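Protein FimX (Pseudomonas aeruginosa PAO1, PDB 3HV8) is an EAL-domain protein, with a modified TIM-barrel fold, that binds C2E in a pocket partly lined by an antiparallel hairpin. Local coordinates at residues 27-40 / 50-64. Numbering follows the deposited sequence.
Sequences ALETNSFRLLFQPV and NYEVLLRLLNPQGQE. With C2E (9,9'-[(2R,3R,3aS,5S,7aR,9R,10R,10aS,12S,14aR)-3,5,10,12-tetrahydroxy-5,12-dioxidooctahydro-2H,7H-difuro[3,2-d:3',2'-j][1,3,7,9,2,8]tetraoxadiphosphacyclododecine-2,9-diyl]bis(2-amino-1,9-dihydro-6H-purin-6-one)), chain B.
S32 OG has two partners: it donates to L58 O at 2.7 Å and accepts a hydrogen bond from a water that also donates to N59 O. A small hydroxyl fits here, where strands 33-40 and 50-58 begin to pair as an antiparallel beta hairpin within the curled sheet of this EAL-domain barrel. L58 N returns a bond to S32 O, and beyond it R34/R56, L36/L54 and Q38/E52 form hydrogen-bonded pairs.

One face is largely apolar: L35, F37, V53 and L55 pack against helix 80-96, while L57 CD1 makes an off-centre CH-pi contact 4.3 Å from the F33 ring centroid.

The other face mixes long polar chains with L36 and L54. R34 lays its guanidinium over L58 CD2, 3.7 Å from the plane, and NH2 reaches E64 OE1 at 2.8 Å in a salt bridge. The carboxylate is met on its anti side, its plane 69° from the guanidinium. Arginine suits the place: its flat face, which accepts no hydrogen bond, lies against a methyl while in-plane N-H groups reach a carboxylate.

E52, first of the E-V-L signature, bonds K193 (a salt bridge) and Q248 through OE1 and Q142 through OE2; Q38 NE2 donates to C2E N7. Because L55 sits in a non-hydrogen-bonded pair, its N-H faces away from strand 33-40 and donates to C2E N71 at 3.0 Å. R56, bent at chi2 (-68°), packs a guanidinium face on L36 CD1. NH1 and NH2 send somewhat bent bonds to C2E O11, at 2.8 and 3.0 Å. NH1 also donates to L55 O at 2.9 Å.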
loop_
_atom_site.group_PDB
_atom_site.type_symbol
_atom_site.label_atom_id
_atom_site.label_comp_id
_atom_site.label_asym_id
_atom_site.label_seq_id
_atom_site.Cartn_x
_atom_site.Cartn_y
_atom_site.Cartn_z
ATOM N N ALA A 27 -11.380 -18.179 9.214
ATOM C CA ALA A 27 -10.712 -16.975 9.710
ATOM C C ALA A 27 -11.507 -15.693 9.427
ATOM O O ALA A 27 -11.537 -14.790 10.269
ATOM C CB ALA A 27 -9.308 -16.868 9.079
ATOM N N LEU A 28 -12.123 -15.624 8.248
ATOM C CA LEU A 28 -12.942 -14.490 7.821
ATOM C C LEU A 28 -14.165 -14.287 8.695
ATOM O O LEU A 28 -14.731 -13.192 8.732
ATOM C CB LEU A 28 -13.387 -14.664 6.371
ATOM C CG LEU A 28 -12.303 -14.316 5.351
ATOM C CD1 LEU A 28 -12.673 -14.889 3.996
ATOM C CD2 LEU A 28 -12.076 -12.792 5.302
ATOM N N GLU A 29 -14.568 -15.344 9.390
ATOM C CA GLU A 29 -15.747 -15.271 10.258
ATOM C C GLU A 29 -15.408 -15.202 11.744
ATOM O O GLU A 29 -16.308 -15.070 12.581
ATOM C CB GLU A 29 -16.678 -16.457 9.988
ATOM C CG GLU A 29 -17.209 -16.533 8.564
ATOM C CD GLU A 29 -18.180 -15.410 8.224
ATOM O OE1 GLU A 29 -18.723 -15.422 7.099
ATOM O OE2 GLU A 29 -18.409 -14.521 9.075
ATOM N N THR A 30 -14.130 -15.287 12.086
ATOM C CA THR A 30 -13.717 -15.307 13.491
ATOM C C THR A 30 -12.643 -14.282 13.864
ATOM O O THR A 30 -12.034 -14.373 14.928
ATOM C CB THR A 30 -13.189 -16.688 13.874
ATOM O OG1 THR A 30 -12.088 -17.015 13.010
ATOM C CG2 THR A 30 -14.271 -17.739 13.720
ATOM N N ASN A 31 -12.404 -13.304 12.988
ATOM C CA ASN A 31 -11.338 -12.310 13.200
ATOM C C ASN A 31 -9.960 -12.939 13.392
ATOM O O ASN A 31 -9.138 -12.415 14.135
ATOM C CB ASN A 31 -11.619 -11.385 14.403
ATOM C CG ASN A 31 -12.608 -10.286 14.082
ATOM O OD1 ASN A 31 -12.738 -9.860 12.941
ATOM N ND2 ASN A 31 -13.320 -9.821 15.103
ATOM N N SER A 32 -9.708 -14.058 12.709
ATOM C CA SER A 32 -8.428 -14.737 12.864
ATOM C C SER A 32 -7.396 -14.189 11.887
ATOM O O SER A 32 -6.695 -14.945 11.204
ATOM C CB SER A 32 -8.565 -16.248 12.716
ATOM O OG SER A 32 -7.451 -16.890 13.315
ATOM N N PHE A 33 -7.335 -12.868 11.840
ATOM C CA PHE A 33 -6.317 -12.114 11.104
ATOM C C PHE A 33 -5.792 -11.032 12.030
ATOM O O PHE A 33 -6.443 -10.655 13.021
ATOM C CB PHE A 33 -6.894 -11.433 9.857
ATOM C CG PHE A 33 -7.328 -12.381 8.776
ATOM C CD1 PHE A 33 -6.419 -12.845 7.833
ATOM C CD2 PHE A 33 -8.653 -12.799 8.684
ATOM C CE1 PHE A 33 -6.816 -13.697 6.832
ATOM C CE2 PHE A 33 -9.053 -13.657 7.678
ATOM C CZ PHE A 33 -8.124 -14.108 6.739
ATOM N N ARG A 34 -4.626 -10.495 11.705
ATOM C CA ARG A 34 -4.082 -9.388 12.465
ATOM C C ARG A 34 -3.537 -8.351 11.488
ATOM O O ARG A 34 -2.887 -8.707 10.500
ATOM C CB ARG A 34 -2.972 -9.883 13.376
ATOM C CG ARG A 34 -2.226 -8.781 14.110
ATOM C CD ARG A 34 -1.250 -9.368 15.119
ATOM N NE ARG A 34 -1.950 -10.170 16.119
ATOM C CZ ARG A 34 -1.412 -11.192 16.774
ATOM N NH1 ARG A 34 -2.138 -11.856 17.665
ATOM N NH2 ARG A 34 -0.156 -11.552 16.541
ATOM N N LEU A 35 -3.798 -7.075 11.755
ATOM C CA LEU A 35 -3.167 -5.996 10.999
ATOM C C LEU A 35 -1.883 -5.536 11.680
ATOM O O LEU A 35 -1.851 -5.304 12.901
ATOM C CB LEU A 35 -4.116 -4.812 10.855
ATOM C CG LEU A 35 -5.435 -5.110 10.150
ATOM C CD1 LEU A 35 -6.286 -3.866 10.008
ATOM C CD2 LEU A 35 -5.180 -5.752 8.787
ATOM N N LEU A 36 -0.824 -5.391 10.885
ATOM C CA LEU A 36 0.389 -4.723 11.321
ATOM C C LEU A 36 0.505 -3.390 10.573
ATOM O O LEU A 36 -0.119 -3.197 9.520
ATOM C CB LEU A 36 1.617 -5.584 11.031
ATOM C CG LEU A 36 1.563 -7.030 11.528
ATOM C CD1 LEU A 36 2.866 -7.739 11.134
ATOM C CD2 LEU A 36 1.338 -7.070 13.049
ATOM N N PHE A 37 1.328 -2.495 11.112
ATOM C CA PHE A 37 1.449 -1.125 10.639
ATOM C C PHE A 37 2.907 -0.780 10.502
ATOM O O PHE A 37 3.683 -0.993 11.429
ATOM C CB PHE A 37 0.763 -0.192 11.637
ATOM C CG PHE A 37 -0.675 -0.549 11.878
ATOM C CD1 PHE A 37 -1.668 -0.072 11.040
ATOM C CD2 PHE A 37 -1.027 -1.389 12.921
ATOM C CE1 PHE A 37 -2.992 -0.427 11.232
ATOM C CE2 PHE A 37 -2.349 -1.746 13.124
ATOM C CZ PHE A 37 -3.332 -1.258 12.280
ATOM N N GLN A 38 3.299 -0.276 9.339
ATOM C CA GLN A 38 4.681 0.138 9.136
ATOM C C GLN A 38 4.721 1.599 8.729
ATOM O O GLN A 38 4.176 1.974 7.692
ATOM C CB GLN A 38 5.384 -0.738 8.093
ATOM C CG GLN A 38 6.857 -0.356 7.937
ATOM C CD GLN A 38 7.620 -1.254 6.999
ATOM O OE1 GLN A 38 7.045 -1.933 6.143
ATOM N NE2 GLN A 38 8.942 -1.271 7.155
ATOM N N PRO A 39 5.383 2.437 9.533
ATOM C CA PRO A 39 5.320 3.878 9.265
ATOM C C PRO A 39 5.995 4.247 7.955
ATOM O O PRO A 39 6.968 3.609 7.528
ATOM C CB PRO A 39 6.061 4.498 10.466
ATOM C CG PRO A 39 6.974 3.400 10.923
ATOM C CD PRO A 39 6.176 2.126 10.738
ATOM N N VAL A 40 5.436 5.270 7.309
ATOM C CA VAL A 40 5.978 5.857 6.094
ATOM C C VAL A 40 6.388 7.278 6.471
ATOM O O VAL A 40 5.566 8.071 6.934
ATOM C CB VAL A 40 4.920 5.844 4.941
ATOM C CG1 VAL A 40 5.450 6.515 3.695
ATOM C CG2 VAL A 40 4.496 4.395 4.624
ATOM N N ASN A 50 1.710 8.753 8.619
ATOM C CA ASN A 50 1.336 7.742 7.636
ATOM C C ASN A 50 1.790 6.352 8.064
ATOM O O ASN A 50 2.943 6.181 8.490
ATOM C CB ASN A 50 1.958 8.062 6.268
ATOM C CG ASN A 50 1.515 9.417 5.700
ATOM O OD1 ASN A 50 2.313 10.334 5.559
ATOM N ND2 ASN A 50 0.252 9.525 5.371
ATOM N N TYR A 51 0.915 5.351 7.930
ATOM C CA TYR A 51 1.328 3.954 8.080
ATOM C C TYR A 51 0.786 3.107 6.947
ATOM O O TYR A 51 -0.345 3.326 6.475
ATOM C CB TYR A 51 0.758 3.341 9.355
ATOM C CG TYR A 51 1.273 3.887 10.664
ATOM C CD1 TYR A 51 2.311 3.252 11.343
ATOM C CD2 TYR A 51 0.692 4.998 11.243
ATOM C CE1 TYR A 51 2.766 3.728 12.560
ATOM C CE2 TYR A 51 1.132 5.477 12.464
ATOM C CZ TYR A 51 2.174 4.836 13.111
ATOM O OH TYR A 51 2.611 5.314 14.333
ATOM N N GLU A 52 1.572 2.128 6.524
ATOM C CA GLU A 52 1.080 1.067 5.656
ATOM C C GLU A 52 0.520 -0.061 6.494
ATOM O O GLU A 52 1.125 -0.474 7.491
ATOM C CB GLU A 52 2.209 0.533 4.773
ATOM C CG GLU A 52 1.755 -0.549 3.814
ATOM C CD GLU A 52 2.889 -1.097 2.982
ATOM O OE1 GLU A 52 4.074 -0.861 3.323
ATOM O OE2 GLU A 52 2.598 -1.745 1.954
ATOM N N VAL A 53 -0.645 -0.547 6.090
ATOM C CA VAL A 53 -1.285 -1.704 6.703
ATOM C C VAL A 53 -0.816 -2.995 6.005
ATOM O O VAL A 53 -0.817 -3.087 4.774
ATOM C CB VAL A 53 -2.813 -1.587 6.594
ATOM C CG1 VAL A 53 -3.498 -2.823 7.150
ATOM C CG2 VAL A 53 -3.301 -0.314 7.324
ATOM N N LEU A 54 -0.387 -3.969 6.799
ATOM C CA LEU A 54 0.058 -5.265 6.289
ATOM C C LEU A 54 -0.675 -6.376 7.012
ATOM O O LEU A 54 -0.832 -6.337 8.241
ATOM C CB LEU A 54 1.568 -5.428 6.461
ATOM C CG LEU A 54 2.412 -4.407 5.691
ATOM C CD1 LEU A 54 3.843 -4.365 6.201
ATOM C CD2 LEU A 54 2.383 -4.669 4.192
ATOM N N LEU A 55 -1.127 -7.366 6.258
ATOM C CA LEU A 55 -2.010 -8.410 6.790
ATOM C C LEU A 55 -1.279 -9.678 7.224
ATOM O O LEU A 55 -0.389 -10.147 6.531
ATOM C CB LEU A 55 -3.017 -8.806 5.714
ATOM C CG LEU A 55 -4.018 -9.882 6.136
ATOM C CD1 LEU A 55 -4.904 -9.371 7.264
ATOM C CD2 LEU A 55 -4.851 -10.295 4.946
ATOM N N ARG A 56 -1.658 -10.237 8.366
ATOM C CA ARG A 56 -1.183 -11.561 8.743
ATOM C C ARG A 56 -2.387 -12.432 9.057
ATOM O O ARG A 56 -3.341 -11.983 9.687
ATOM C CB ARG A 56 -0.281 -11.501 9.976
ATOM C CG ARG A 56 0.943 -10.617 9.828
ATOM C CD ARG A 56 1.912 -11.222 8.812
ATOM N NE ARG A 56 3.130 -10.430 8.655
ATOM C CZ ARG A 56 3.337 -9.559 7.669
ATOM N NH1 ARG A 56 2.386 -9.347 6.760
ATOM N NH2 ARG A 56 4.485 -8.886 7.609
ATOM N N LEU A 57 -2.366 -13.672 8.592
ATOM C CA LEU A 57 -3.359 -14.656 9.005
ATOM C C LEU A 57 -2.919 -15.220 10.360
ATOM O O LEU A 57 -1.734 -15.394 10.604
ATOM C CB LEU A 57 -3.461 -15.758 7.953
ATOM C CG LEU A 57 -4.125 -17.076 8.354
ATOM C CD1 LEU A 57 -5.616 -16.889 8.555
ATOM C CD2 LEU A 57 -3.865 -18.141 7.272
ATOM N N LEU A 58 -3.871 -15.470 11.258
ATOM C CA LEU A 58 -3.517 -16.110 12.524
ATOM C C LEU A 58 -3.955 -17.555 12.401
ATOM O O LEU A 58 -5.133 -17.830 12.192
ATOM C CB LEU A 58 -4.203 -15.410 13.701
ATOM C CG LEU A 58 -3.826 -13.941 13.938
ATOM C CD1 LEU A 58 -4.690 -13.393 15.074
ATOM C CD2 LEU A 58 -2.350 -13.751 14.252
ATOM N N ASN A 59 -2.989 -18.468 12.426
ATOM C CA ASN A 59 -3.299 -19.884 12.276
ATOM C C ASN A 59 -3.966 -20.405 13.547
ATOM O O ASN A 59 -4.038 -19.690 14.547
ATOM C CB ASN A 59 -2.071 -20.710 11.841
ATOM C CG ASN A 59 -0.976 -20.777 12.901
ATOM O OD1 ASN A 59 0.176 -21.073 12.584
ATOM N ND2 ASN A 59 -1.325 -20.510 14.151
ATOM N N PRO A 60 -4.491 -21.637 13.508
ATOM C CA PRO A 60 -5.211 -22.103 14.697
ATOM C C PRO A 60 -4.392 -22.069 15.995
ATOM O O PRO A 60 -4.989 -22.158 17.061
ATOM C CB PRO A 60 -5.604 -23.534 14.320
ATOM C CG PRO A 60 -5.755 -23.483 12.828
ATOM C CD PRO A 60 -4.663 -22.547 12.362
ATOM N N GLN A 61 -3.071 -21.924 15.916
ATOM C CA GLN A 61 -2.247 -21.840 17.125
ATOM C C GLN A 61 -1.912 -20.408 17.521
ATOM O O GLN A 61 -1.181 -20.184 18.485
ATOM C CB GLN A 61 -0.951 -22.644 16.979
ATOM C CG GLN A 61 -1.149 -24.145 16.929
ATOM C CD GLN A 61 -1.689 -24.607 15.595
ATOM O OE1 GLN A 61 -2.676 -25.341 15.532
ATOM N NE2 GLN A 61 -1.048 -24.172 14.514
ATOM N N GLY A 62 -2.434 -19.440 16.776
ATOM C CA GLY A 62 -2.219 -18.042 17.106
ATOM C C GLY A 62 -0.958 -17.446 16.500
ATOM O O GLY A 62 -0.542 -16.353 16.876
ATOM N N GLN A 63 -0.347 -18.166 15.563
ATOM C CA GLN A 63 0.864 -17.683 14.900
ATOM C C GLN A 63 0.557 -16.794 13.690
ATOM O O GLN A 63 -0.406 -17.037 12.967
ATOM C CB GLN A 63 1.724 -18.857 14.443
ATOM C CG GLN A 63 2.265 -19.724 15.569
ATOM C CD GLN A 63 3.095 -20.879 15.044
ATOM O OE1 GLN A 63 2.620 -21.688 14.239
ATOM N NE2 GLN A 63 4.345 -20.961 15.491
ATOM N N GLU A 64 1.401 -15.789 13.475
ATOM C CA GLU A 64 1.273 -14.932 12.296
ATOM C C GLU A 64 1.806 -15.644 11.064
ATOM O O GLU A 64 2.943 -16.122 11.049
ATOM C CB GLU A 64 1.996 -13.600 12.497
ATOM C CG GLU A 64 1.314 -12.694 13.485
ATOM C CD GLU A 64 2.111 -11.443 13.798
ATOM O OE1 GLU A 64 1.658 -10.658 14.653
ATOM O OE2 GLU A 64 3.188 -11.232 13.191
HETATM P P1 C2E B . 4.638 -5.467 -0.633
HETATM O O2P C2E B . 4.677 -4.160 -1.551
HETATM O O1P C2E B . 5.793 -6.293 -1.038
HETATM O "O5'" C2E B . 4.891 -5.196 0.917
HETATM C "C5'" C2E B . 6.255 -5.034 1.349
HETATM C "C4'" C2E B . 6.882 -6.324 1.921
HETATM O "O4'" C2E B . 8.219 -6.020 2.388
HETATM C "C3'" C2E B . 6.078 -6.652 3.173
HETATM O "O3'" C2E B . 5.962 -8.078 3.300
HETATM C "C2'" C2E B . 6.882 -6.005 4.325
HETATM O "O2'" C2E B . 6.736 -6.672 5.565
HETATM C "C1'" C2E B . 8.309 -6.158 3.798
HETATM N N9 C2E B . 9.257 -5.177 4.303
HETATM C C8 C2E B . 8.971 -3.974 4.906
HETATM N N7 C2E B . 10.079 -3.286 5.060
HETATM C C5 C2E B . 11.122 -4.026 4.583
HETATM C C6 C2E B . 12.516 -3.806 4.498
HETATM O O6 C2E B . 13.050 -2.753 4.851
HETATM N N1 C2E B . 13.251 -4.797 3.974
HETATM C C2 C2E B . 12.694 -5.962 3.546
HETATM N N2 C2E B . 13.511 -6.927 3.017
HETATM N N3 C2E B . 11.401 -6.180 3.619
HETATM C C4 C2E B . 10.604 -5.235 4.120
HETATM P P11 C2E B . 4.509 -8.659 3.675
HETATM O O21 C2E B . 4.649 -10.219 3.834
HETATM O O11 C2E B . 3.937 -7.952 4.838
HETATM O O5A C2E B . 3.605 -8.294 2.424
HETATM C C5A C2E B . 3.929 -8.855 1.145
HETATM C C4A C2E B . 2.848 -8.518 0.121
HETATM O O4A C2E B . 1.598 -9.075 0.553
HETATM C C3A C2E B . 2.573 -7.022 -0.050
HETATM O O3A C2E B . 3.428 -6.411 -1.008
HETATM C C2A C2E B . 1.164 -7.060 -0.645
HETATM O O2A C2E B . 1.218 -7.442 -2.031
HETATM C C1A C2E B . 0.545 -8.247 0.102
HETATM N N91 C2E B . -0.186 -7.745 1.258
HETATM C C81 C2E B . 0.269 -7.526 2.528
HETATM N N71 C2E B . -0.719 -7.076 3.251
HETATM C C51 C2E B . -1.865 -7.051 2.505
HETATM C C61 C2E B . -3.214 -6.711 2.734
HETATM O O61 C2E B . -3.617 -6.216 3.794
HETATM N N11 C2E B . -4.050 -6.859 1.674
HETATM C C21 C2E B . -3.637 -7.314 0.451
HETATM N N21 C2E B . -4.536 -7.392 -0.574
HETATM N N31 C2E B . -2.385 -7.608 0.215
HETATM C C41 C2E B . -1.513 -7.499 1.224
HETATM O O HOH W 1 -6.263 -18.101 15.402
HETATM O O HOH W 2 0.982 -14.055 17.184
HETATM O O HOH W 3 -2.638 -14.979 18.330
HETATM O O HOH W 4 6.160 -2.544 3.663
HETATM O O HOH W 5 4.272 10.285 7.187
#